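Local coordinates for flavohemoglobin (Malassezia yamatoensis, PDB 6O0A), which probably detoxifies nitric oxide by oxidising it to nitrate at a heme, fed with electrons from NAD(P)H through a bound FAD, at residues A[341-346]-A[350-355]; A[233-238]-A[324-329]. One frame throughout, in Å; residues are numbered along the deposited sequence.

How the contacts relate
Both contacts involve the NAD-binding part of the reductase half, and they are joined through consecutive elements: helix 324-332 of contact 2 leads into strand 336-343 of contact 1. Their centres are 21 Å apart, yet they touch directly. Tyr341 CD1 lies 3.4 Å from Arg324 NE in a cation-pi pair, and Tyr341 OH is 3.5 Å from Leu327 CD2. Contact 1 pairs two strands at one border of the parallel sheet, with the Tyr341 side chain about 13 Å from FAD. Contact 2 spans two domains, tying that same helix to strand 234-239, whose Ala237 O receives a hydrogen bond from FAD N3 at 3.0 Å.

Contact 1: A[341-346]-A[350-355]; sequences YGTTQE and DFVGRI
With chi1 at 63°, the Phe351 side chain sets CG between its own backbone N and carbonyl carbon, which folds the ring back over Gly342 of the neighbouring strand. Asp350 turns the other way: chi1 of -65° leaves CG beside the backbone N and brings its carboxylate to the amide of Tyr341. Gly342 CA stands 3.4 Å from the ring centroid of Phe351 and near the ring normal, a CH-pi contact over the face. The Gly342 CA-H also approaches Phe351 O, so the same short piece of backbone serves both ring and carbonyl.

The strands run parallel, with Gly342 bridged to Phe351 and Thr343 to Val352. Phe351 N gives a bond to Tyr341 O at 3.2 Å, Thr343 N to Phe351 O at 3.0 Å, and Gly353 N to Thr343 O at 2.9 Å. In the last, the donor sits above the carbonyl plane, where the chain leaves the strand at the positive phi of Gly353. On the sheet face of Thr343 and Val352, Thr343 OG1 donates to Glu346 O at 2.8 Å and also bonds Gly349 N, tying the start of the connection to its middle and its far end.

One residue before the Gly342-Phe351 bridge the ladder is continued by a side chain: Tyr341 N points at Asp350 OD2, 2.8 Å away and almost straight at 176°, meeting the anti lone pair. Thus a carboxylate, rather than a carbonyl, receives the amide of the buried Tyr341 at the start of this short border strand, and the negative charge probably strengthens that bond.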
ATOM      1  N   TYR A 341      15.508  -1.546 -19.566  1.00 13.69           N
ATOM      2  CA  TYR A 341      15.067  -0.225 -19.144  1.00 13.11           C
ATOM      3  C   TYR A 341      14.480   0.525 -20.327  1.00 18.01           C
ATOM      4  O   TYR A 341      15.078   0.566 -21.405  1.00 17.27           O
ATOM      5  CB  TYR A 341      16.212   0.588 -18.537  1.00 17.79           C
ATOM      6  CG  TYR A 341      16.248   0.488 -17.033  1.00 13.63           C
ATOM      7  CD1 TYR A 341      16.885  -0.576 -16.416  1.00 17.41           C
ATOM      8  CD2 TYR A 341      15.619   1.436 -16.239  1.00 15.29           C
ATOM      9  CE1 TYR A 341      16.921  -0.691 -15.043  1.00 20.16           C
ATOM     10  CE2 TYR A 341      15.649   1.335 -14.872  1.00 13.65           C
ATOM     11  CZ  TYR A 341      16.287   0.263 -14.275  1.00 15.45           C
ATOM     12  OH  TYR A 341      16.327   0.167 -12.895  1.00 13.83           O
ATOM     13  N   GLY A 342      13.322   1.138 -20.115  1.00 12.32           N
ATOM     14  CA  GLY A 342      12.729   2.035 -21.092  1.00 12.08           C
ATOM     15  C   GLY A 342      12.868   3.460 -20.587  1.00 17.99           C
ATOM     16  O   GLY A 342      12.674   3.721 -19.398  1.00 20.72           O
ATOM     17  N   THR A 343      13.230   4.373 -21.481  1.00 11.88           N
ATOM     18  CA  THR A 343      13.348   5.784 -21.126  1.00 11.70           C
ATOM     19  C   THR A 343      12.300   6.585 -21.887  1.00 17.53           C
ATOM     20  O   THR A 343      12.179   6.458 -23.109  1.00 14.68           O
ATOM     21  CB  THR A 343      14.766   6.313 -21.383  1.00 13.06           C
ATOM     22  OG1 THR A 343      15.163   6.051 -22.745  1.00 13.54           O
ATOM     23  CG2 THR A 343      15.745   5.654 -20.417  1.00 14.18           C
ATOM     24  N   THR A 344      11.547   7.411 -21.157  1.00 14.09           N
ATOM     25  CA  THR A 344      10.382   8.115 -21.680  1.00 13.78           C
ATOM     26  C   THR A 344      10.638   9.578 -22.016  1.00 16.12           C
ATOM     27  O   THR A 344       9.773  10.221 -22.634  1.00 19.51           O
ATOM     28  CB  THR A 344       9.229   8.024 -20.670  1.00 19.68           C
ATOM     29  OG1 THR A 344       9.658   8.569 -19.416  1.00 16.56           O
ATOM     30  CG2 THR A 344       8.830   6.576 -20.450  1.00 15.71           C
ATOM     31  N   GLN A 345      11.781  10.125 -21.616  1.00 14.54           N
ATOM     32  CA  GLN A 345      12.176  11.471 -22.028  1.00 16.00           C
ATOM     33  C   GLN A 345      13.456  11.426 -22.842  1.00 16.96           C
ATOM     34  O   GLN A 345      13.449  11.822 -24.013  1.00 19.93           O
ATOM     35  CB  GLN A 345      12.340  12.381 -20.803  1.00 23.27           C
ATOM     36  CG  GLN A 345      11.064  12.575 -20.007  1.00 39.21           C
ATOM     37  CD  GLN A 345      10.012  13.370 -20.760  1.00 47.47           C
ATOM     38  OE1 GLN A 345      10.334  14.287 -21.520  1.00 53.05           O
ATOM     39  NE2 GLN A 345       8.746  13.019 -20.554  1.00 44.12           N
ATOM     40  N   GLU A 346      14.551  10.948 -22.263  1.00 15.42           N
ATOM     41  CA  GLU A 346      15.762  10.743 -23.038  1.00 15.50           C
ATOM     42  C   GLU A 346      15.655   9.447 -23.829  1.00 15.60           C
ATOM     43  O   GLU A 346      14.740   8.643 -23.641  1.00 16.23           O
ATOM     44  CB  GLU A 346      16.991  10.733 -22.131  1.00 16.55           C
ATOM     45  CG  GLU A 346      17.237  12.118 -21.528  1.00 16.60           C
ATOM     46  CD  GLU A 346      18.537  12.246 -20.748  1.00 18.05           C
ATOM     47  OE1 GLU A 346      19.444  11.399 -20.885  1.00 19.00           O
ATOM     48  OE2 GLU A 346      18.647  13.226 -19.988  1.00 21.59           O
ATOM     49  N   ASP A 350      17.332   0.834 -23.026  1.00 14.29           N
ATOM     50  CA  ASP A 350      17.261  -0.335 -23.896  1.00 19.49           C
ATOM     51  C   ASP A 350      16.170  -0.158 -24.942  1.00 19.41           C
ATOM     52  O   ASP A 350      16.313  -0.600 -26.087  1.00 18.00           O
ATOM     53  CB  ASP A 350      16.995  -1.594 -23.081  1.00 16.45           C
ATOM     54  CG  ASP A 350      18.129  -1.920 -22.148  1.00 19.69           C
ATOM     55  OD1 ASP A 350      19.228  -2.266 -22.638  1.00 23.23           O
ATOM     56  OD2 ASP A 350      17.916  -1.829 -20.928  1.00 18.29           O
ATOM     57  N   PHE A 351      15.060   0.468 -24.555  1.00 15.59           N
ATOM     58  CA  PHE A 351      14.055   0.927 -25.502  1.00 13.27           C
ATOM     59  C   PHE A 351      13.606   2.322 -25.082  1.00 12.87           C
ATOM     60  O   PHE A 351      13.896   2.785 -23.976  1.00 17.06           O
ATOM     61  CB  PHE A 351      12.872  -0.050 -25.598  1.00 15.01           C
ATOM     62  CG  PHE A 351      12.098  -0.212 -24.317  1.00 15.08           C
ATOM     63  CD1 PHE A 351      12.561  -1.056 -23.309  1.00 15.96           C
ATOM     64  CD2 PHE A 351      10.899   0.455 -24.127  1.00 17.51           C
ATOM     65  CE1 PHE A 351      11.852  -1.213 -22.134  1.00 16.89           C
ATOM     66  CE2 PHE A 351      10.185   0.292 -22.950  1.00 17.45           C
ATOM     67  CZ  PHE A 351      10.668  -0.539 -21.953  1.00 16.64           C
ATOM     68  N   VAL A 352      12.911   2.998 -25.984  1.00 13.63           N
ATOM     69  CA  VAL A 352      12.395   4.332 -25.708  1.00 13.96           C
ATOM     70  C   VAL A 352      10.876   4.294 -25.739  1.00 16.97           C
ATOM     71  O   VAL A 352      10.258   3.485 -26.441  1.00 15.54           O
ATOM     72  CB  VAL A 352      12.945   5.388 -26.696  1.00 14.40           C
ATOM     73  CG1 VAL A 352      14.464   5.388 -26.642  1.00 14.93           C
ATOM     74  CG2 VAL A 352      12.442   5.139 -28.119  1.00 20.34           C
ATOM     75  N   GLY A 353      10.267   5.188 -24.959  1.00 16.93           N
ATOM     76  CA  GLY A 353       8.826   5.299 -24.984  1.00 20.40           C
ATOM     77  C   GLY A 353       8.157   4.233 -24.133  1.00 17.05           C
ATOM     78  O   GLY A 353       8.730   3.704 -23.173  1.00 18.58           O
ATOM     79  N   ARG A 354       6.928   3.907 -24.516  1.00 22.49           N
ATOM     80  CA  ARG A 354       6.054   3.096 -23.686  1.00 25.00           C
ATOM     81  C   ARG A 354       6.360   1.613 -23.840  1.00 23.18           C
ATOM     82  O   ARG A 354       6.749   1.140 -24.912  1.00 23.95           O
ATOM     83  CB  ARG A 354       4.589   3.358 -24.042  1.00 33.16           C
ATOM     84  N   ILE A 355       6.174   0.883 -22.737  1.00 32.70           N
ATOM     85  CA  ILE A 355       6.273  -0.568 -22.764  1.00 32.03           C
ATOM     86  C   ILE A 355       5.178  -1.132 -23.657  1.00 35.79           C
ATOM     87  O   ILE A 355       3.987  -0.861 -23.459  1.00 38.60           O
ATOM     88  CB  ILE A 355       6.173  -1.127 -21.336  1.00 29.32           C
ATOM     89  CG1 ILE A 355       7.279  -0.543 -20.453  1.00 25.30           C
ATOM     90  CG2 ILE A 355       6.209  -2.647 -21.347  1.00 30.05           C
ATOM     91  CD1 ILE A 355       7.068  -0.807 -18.965  1.00 24.44           C
TER

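Contact 2: A[233-238]-A[324-329]; sequences QRRIAI and RGELLE. With FAD (flavin-adenine dinucleotide), chain B.
Glu326, in the first turn of helix 324-332, meets Arg235 of strand 234-239 through a salt bridge, and this pair carries the whole contact. Ahead of it, Arg324 opens the helical segment with its guanidinium turned from the strand toward Tyr341; Leu328 CD1 lies over one guanidinium face, 3.7 Å above the plane. Glu326 follows, its chain fully extended (chi1 179°, chi2 176°), which carries the carboxylate straight out from the helix. Arg235 is equally stretched from CG to NE and comes from the opposite direction.

The two flat groups meet edge to edge, their planes 11° apart. Arg235 NH1 donates to Glu326 OE2 at 3.0 Å, and Arg235 NH2 to Glu326 OE1 at 2.8 Å; each oxygen offers its syn lone pair. This is an end-on bidentate salt bridge, and its two bonds fix the rotation of the carboxylate against the guanidinium. Within its own domain, NH2 also forms a salt bridge with Asp188 and NH1 a hydrogen bond with Pro228 O, which should hold the arginine in place and spread its charge over two carboxylates.

Further along, Leu327 faces helix 290-302 and Tyr341, and Leu328 reaches Val339, seating the helix on its own domain. Glu329 closes the segment with a salt bridge to Lys332. Both Leu328 N and Glu329 N make regular helical bonds, to Arg324 O and Gly325 O.

Two residues beyond Arg235, Ala237 O accepts a hydrogen bond from FAD N3, while Ile238 CA lies 3.7 Å from FAD O2. A salt bridge here therefore joins the antiparallel FAD-binding sheet to the NAD-binding domain two residues along the strand from the flavin-binding Ala237, within the two-domain architecture of the ferredoxin-NADP reductase-like module found in flavohemoglobins.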
ATOM      1  N   GLN A 233      19.011  -3.166  10.095  1.00 12.73           N
ATOM      2  CA  GLN A 233      18.732  -1.899   9.431  1.00 12.39           C
ATOM      3  C   GLN A 233      17.355  -1.898   8.779  1.00 13.87           C
ATOM      4  O   GLN A 233      16.816  -2.948   8.412  1.00 14.59           O
ATOM      5  CB  GLN A 233      19.796  -1.604   8.354  1.00 15.42           C
ATOM      6  CG  GLN A 233      21.183  -1.507   8.931  1.00 17.50           C
ATOM      7  CD  GLN A 233      22.252  -1.448   7.864  1.00 19.83           C
ATOM      8  OE1 GLN A 233      22.084  -1.975   6.757  1.00 17.44           O
ATOM      9  NE2 GLN A 233      23.355  -0.798   8.186  1.00 19.63           N
ATOM     10  N   ARG A 234      16.794  -0.696   8.623  1.00 13.78           N
ATOM     11  CA  ARG A 234      15.667  -0.449   7.726  1.00 14.34           C
ATOM     12  C   ARG A 234      16.140   0.539   6.673  1.00 18.01           C
ATOM     13  O   ARG A 234      16.594   1.639   7.017  1.00 15.63           O
ATOM     14  CB  ARG A 234      14.455   0.121   8.468  1.00 13.61           C
ATOM     15  CG  ARG A 234      13.937  -0.778   9.575  1.00 13.23           C
ATOM     16  CD  ARG A 234      13.260  -2.030   9.024  1.00 13.39           C
ATOM     17  NE  ARG A 234      12.490  -2.671  10.085  1.00 12.69           N
ATOM     18  CZ  ARG A 234      12.326  -3.981  10.219  1.00 13.17           C
ATOM     19  NH1 ARG A 234      12.871  -4.823   9.341  1.00 15.63           N
ATOM     20  NH2 ARG A 234      11.620  -4.457  11.232  1.00 14.05           N
ATOM     21  N   ARG A 235      16.040   0.154   5.404  1.00 11.44           N
ATOM     22  CA  ARG A 235      16.494   0.984   4.299  1.00 11.26           C
ATOM     23  C   ARG A 235      15.326   1.271   3.368  1.00 12.14           C
ATOM     24  O   ARG A 235      14.557   0.363   3.038  1.00 12.76           O
ATOM     25  CB  ARG A 235      17.631   0.303   3.536  1.00 10.11           C
ATOM     26  CG  ARG A 235      18.084   1.079   2.313  1.00 12.20           C
ATOM     27  CD  ARG A 235      19.038   0.229   1.479  1.00 11.59           C
ATOM     28  NE  ARG A 235      19.325   0.879   0.200  1.00 12.56           N
ATOM     29  CZ  ARG A 235      19.651   0.206  -0.899  1.00 14.92           C
ATOM     30  NH1 ARG A 235      19.717  -1.115  -0.859  1.00 16.09           N
ATOM     31  NH2 ARG A 235      19.910   0.852  -2.030  1.00 16.32           N
ATOM     32  N   ILE A 236      15.188   2.537   2.965  1.00 12.68           N
ATOM     33  CA  ILE A 236      14.121   2.992   2.083  1.00 10.20           C
ATOM     34  C   ILE A 236      14.691   4.033   1.125  1.00 10.72           C
ATOM     35  O   ILE A 236      15.680   4.709   1.426  1.00 14.84           O
ATOM     36  CB  ILE A 236      12.921   3.589   2.866  1.00 11.53           C
ATOM     37  CG1 ILE A 236      13.389   4.800   3.693  1.00 12.60           C
ATOM     38  CG2 ILE A 236      12.286   2.520   3.758  1.00 11.15           C
ATOM     39  CD1 ILE A 236      12.246   5.495   4.460  1.00 14.17           C
ATOM     40  N   ALA A 237      14.057   4.165  -0.040  1.00 10.99           N
ATOM     41  CA  ALA A 237      14.414   5.187  -1.020  1.00 10.35           C
ATOM     42  C   ALA A 237      13.193   6.053  -1.273  1.00 11.71           C
ATOM     43  O   ALA A 237      12.158   5.554  -1.731  1.00 12.42           O
ATOM     44  CB  ALA A 237      14.905   4.555  -2.334  1.00  9.14           C
ATOM     45  N   ILE A 238      13.312   7.343  -0.965  1.00 11.43           N
ATOM     46  CA  ILE A 238      12.188   8.266  -0.976  1.00 12.78           C
ATOM     47  C   ILE A 238      12.328   9.195  -2.176  1.00 11.12           C
ATOM     48  O   ILE A 238      13.325   9.913  -2.303  1.00 13.16           O
ATOM     49  CB  ILE A 238      12.123   9.065   0.334  1.00 11.29           C
ATOM     50  CG1 ILE A 238      12.009   8.121   1.538  1.00 12.92           C
ATOM     51  CG2 ILE A 238      10.954  10.080   0.294  1.00 12.70           C
ATOM     52  CD1 ILE A 238      11.936   8.854   2.912  1.00 12.50           C
ATOM     53  N   ARG A 324      19.200   1.814 -10.332  1.00 13.13           N
ATOM     54  CA  ARG A 324      19.424   0.957 -11.499  1.00 13.01           C
ATOM     55  C   ARG A 324      20.706   0.148 -11.372  1.00 17.04           C
ATOM     56  O   ARG A 324      20.722  -1.051 -11.682  1.00 14.34           O
ATOM     57  CB  ARG A 324      19.461   1.792 -12.779  1.00 12.00           C
ATOM     58  CG  ARG A 324      19.937   1.013 -14.003  1.00 12.06           C
ATOM     59  CD  ARG A 324      19.512   1.723 -15.290  1.00 12.29           C
ATOM     60  NE  ARG A 324      19.961   0.984 -16.465  1.00 14.83           N
ATOM     61  CZ  ARG A 324      21.150   1.158 -17.026  1.00 20.50           C
ATOM     62  NH1 ARG A 324      21.998   2.041 -16.519  1.00 21.57           N
ATOM     63  NH2 ARG A 324      21.496   0.449 -18.102  1.00 18.68           N
ATOM     64  N   GLY A 325      21.798   0.785 -10.943  1.00 15.71           N
ATOM     65  CA  GLY A 325      23.054   0.056 -10.841  1.00 16.90           C
ATOM     66  C   GLY A 325      22.943  -1.151  -9.932  1.00 17.31           C
ATOM     67  O   GLY A 325      23.392  -2.248 -10.278  1.00 19.26           O
ATOM     68  N   GLU A 326      22.320  -0.971  -8.769  1.00 15.35           N
ATOM     69  CA  GLU A 326      22.176  -2.065  -7.816  1.00 14.26           C
ATOM     70  C   GLU A 326      21.236  -3.144  -8.344  1.00 14.31           C
ATOM     71  O   GLU A 326      21.493  -4.338  -8.166  1.00 16.54           O
ATOM     72  CB  GLU A 326      21.675  -1.515  -6.485  1.00 11.39           C
ATOM     73  CG  GLU A 326      21.474  -2.578  -5.442  1.00 12.46           C
ATOM     74  CD  GLU A 326      21.062  -1.992  -4.109  1.00 15.57           C
ATOM     75  OE1 GLU A 326      21.152  -0.751  -3.954  1.00 19.59           O
ATOM     76  OE2 GLU A 326      20.644  -2.768  -3.226  1.00 15.66           O
ATOM     77  N   LEU A 327      20.142  -2.742  -8.994  1.00 13.29           N
ATOM     78  CA  LEU A 327      19.242  -3.723  -9.588  1.00 12.08           C
ATOM     79  C   LEU A 327      19.975  -4.571 -10.613  1.00 12.83           C
ATOM     80  O   LEU A 327      19.833  -5.800 -10.630  1.00 15.10           O
ATOM     81  CB  LEU A 327      18.044  -3.023 -10.224  1.00 15.75           C
ATOM     82  CG  LEU A 327      17.032  -3.928 -10.932  1.00 13.48           C
ATOM     83  CD1 LEU A 327      16.445  -4.947  -9.957  1.00 16.50           C
ATOM     84  CD2 LEU A 327      15.922  -3.058 -11.552  1.00 14.78           C
ATOM     85  N   LEU A 328      20.787  -3.937 -11.461  1.00 13.72           N
ATOM     86  CA  LEU A 328      21.521  -4.696 -12.468  1.00 14.01           C
ATOM     87  C   LEU A 328      22.512  -5.658 -11.826  1.00 18.59           C
ATOM     88  O   LEU A 328      22.680  -6.784 -12.303  1.00 20.17           O
ATOM     89  CB  LEU A 328      22.239  -3.752 -13.429  1.00 14.74           C
ATOM     90  CG  LEU A 328      21.312  -2.885 -14.297  1.00 18.91           C
ATOM     91  CD1 LEU A 328      22.116  -2.019 -15.238  1.00 18.88           C
ATOM     92  CD2 LEU A 328      20.318  -3.744 -15.065  1.00 26.62           C
ATOM     93  N   GLU A 329      23.175  -5.238 -10.745  1.00 17.22           N
ATOM     94  CA  GLU A 329      24.127  -6.134 -10.089  1.00 17.90           C
ATOM     95  C   GLU A 329      23.417  -7.348  -9.512  1.00 18.41           C
ATOM     96  O   GLU A 329      23.872  -8.486  -9.684  1.00 23.07           O
ATOM     97  CB  GLU A 329      24.898  -5.393  -9.000  1.00 20.67           C
ATOM     98  CG  GLU A 329      25.901  -4.392  -9.522  1.00 26.70           C
ATOM     99  CD  GLU A 329      26.912  -5.017 -10.469  1.00 35.33           C
ATOM    100  OE1 GLU A 329      27.604  -5.987 -10.075  1.00 38.96           O
ATOM    101  OE2 GLU A 329      27.006  -4.546 -11.619  1.00 39.04           O
TER
HETATM  102  PA  FAD B 401       1.352  13.704   0.386  1.00 14.43           P
HETATM  103  O1A FAD B 401       1.397  14.823   1.358  1.00 14.29           O
HETATM  104  O2A FAD B 401       0.793  12.411   0.911  1.00 10.98           O
HETATM  105  O5B FAD B 401       0.522  14.145  -0.905  1.00 11.82           O
HETATM  106  C5B FAD B 401       0.165  13.168  -1.899  1.00 14.41           C
HETATM  107  C4B FAD B 401      -0.662  13.901  -2.925  1.00 16.43           C
HETATM  108  O4B FAD B 401      -1.820  14.472  -2.274  1.00 15.59           O
HETATM  109  C3B FAD B 401       0.027  15.085  -3.579  1.00 17.29           C
HETATM  110  O3B FAD B 401       0.834  14.696  -4.689  1.00 17.98           O
HETATM  111  C2B FAD B 401      -1.163  15.934  -4.035  1.00 21.89           C
HETATM  112  O2B FAD B 401      -1.690  15.480  -5.277  1.00 23.05           O
HETATM  113  C1B FAD B 401      -2.184  15.683  -2.916  1.00 17.55           C
HETATM  114  N9A FAD B 401      -2.231  16.745  -1.915  1.00 17.74           N
HETATM  115  C8A FAD B 401      -1.283  17.016  -0.967  1.00 18.82           C
HETATM  116  N7A FAD B 401      -1.544  18.074  -0.237  1.00 18.50           N
HETATM  117  C5A FAD B 401      -2.747  18.534  -0.748  1.00 14.72           C
HETATM  118  C6A FAD B 401      -3.526  19.667  -0.453  1.00 13.68           C
HETATM  119  N6A FAD B 401      -3.206  20.563   0.488  1.00 16.59           N
HETATM  120  N1A FAD B 401      -4.649  19.865  -1.181  1.00 19.17           N
HETATM  121  C2A FAD B 401      -4.967  18.976  -2.128  1.00 17.02           C
HETATM  122  N3A FAD B 401      -4.305  17.875  -2.502  1.00 17.32           N
HETATM  123  C4A FAD B 401      -3.194  17.716  -1.774  1.00 17.98           C
HETATM  124  N1  FAD B 401       7.191   6.327  -2.085  1.00 10.11           N
HETATM  125  C2  FAD B 401       8.526   6.327  -2.381  1.00 10.69           C
HETATM  126  O2  FAD B 401       9.113   7.355  -2.748  1.00 11.77           O
HETATM  127  N3  FAD B 401       9.250   5.143  -2.267  1.00  9.46           N
HETATM  128  C4  FAD B 401       8.745   3.921  -1.863  1.00 11.41           C
HETATM  129  O4  FAD B 401       9.480   2.937  -1.771  1.00 12.62           O
HETATM  130  C4X FAD B 401       7.335   3.934  -1.550  1.00 10.99           C
HETATM  131  N5  FAD B 401       6.779   2.817  -1.160  1.00 12.76           N
HETATM  132  C5X FAD B 401       5.420   2.835  -0.859  1.00 13.99           C
HETATM  133  C6  FAD B 401       4.805   1.649  -0.456  1.00 12.45           C
HETATM  134  C7  FAD B 401       3.452   1.615  -0.131  1.00 11.00           C
HETATM  135  C7M FAD B 401       2.808   0.309   0.263  1.00 16.08           C
HETATM  136  C8  FAD B 401       2.697   2.799  -0.191  1.00 16.15           C
HETATM  137  C8M FAD B 401       1.240   2.812   0.188  1.00 16.50           C
HETATM  138  C9  FAD B 401       3.304   3.979  -0.605  1.00 12.80           C
HETATM  139  C9A FAD B 401       4.652   4.007  -0.951  1.00 10.69           C
HETATM  140  N10 FAD B 401       5.291   5.191  -1.382  1.00 10.96           N
HETATM  141  C10 FAD B 401       6.634   5.186  -1.692  1.00 12.42           C
HETATM  142  C1' FAD B 401       4.560   6.468  -1.418  1.00 11.55           C
HETATM  143  C2' FAD B 401       4.647   7.226  -0.097  1.00 11.17           C
HETATM  144  O2' FAD B 401       4.014   6.465   0.931  1.00 11.75           O
HETATM  145  C3' FAD B 401       4.009   8.616  -0.182  1.00 12.51           C
HETATM  146  O3' FAD B 401       2.677   8.491  -0.679  1.00 15.04           O
HETATM  147  C4' FAD B 401       4.780   9.585  -1.078  1.00 12.71           C
HETATM  148  O4' FAD B 401       6.151   9.588  -0.674  1.00 12.83           O
HETATM  149  C5' FAD B 401       4.210  10.989  -1.049  1.00 12.10           C
HETATM  150  O5' FAD B 401       4.262  11.483   0.309  1.00 13.67           O
HETATM  151  P   FAD B 401       4.136  13.059   0.527  1.00 13.26           P
HETATM  152  O1P FAD B 401       5.258  13.862  -0.032  1.00 12.40           O
HETATM  153  O2P FAD B 401       3.968  13.269   2.007  1.00 12.17           O
HETATM  154  O3P FAD B 401       2.798  13.470  -0.232  1.00 13.59           O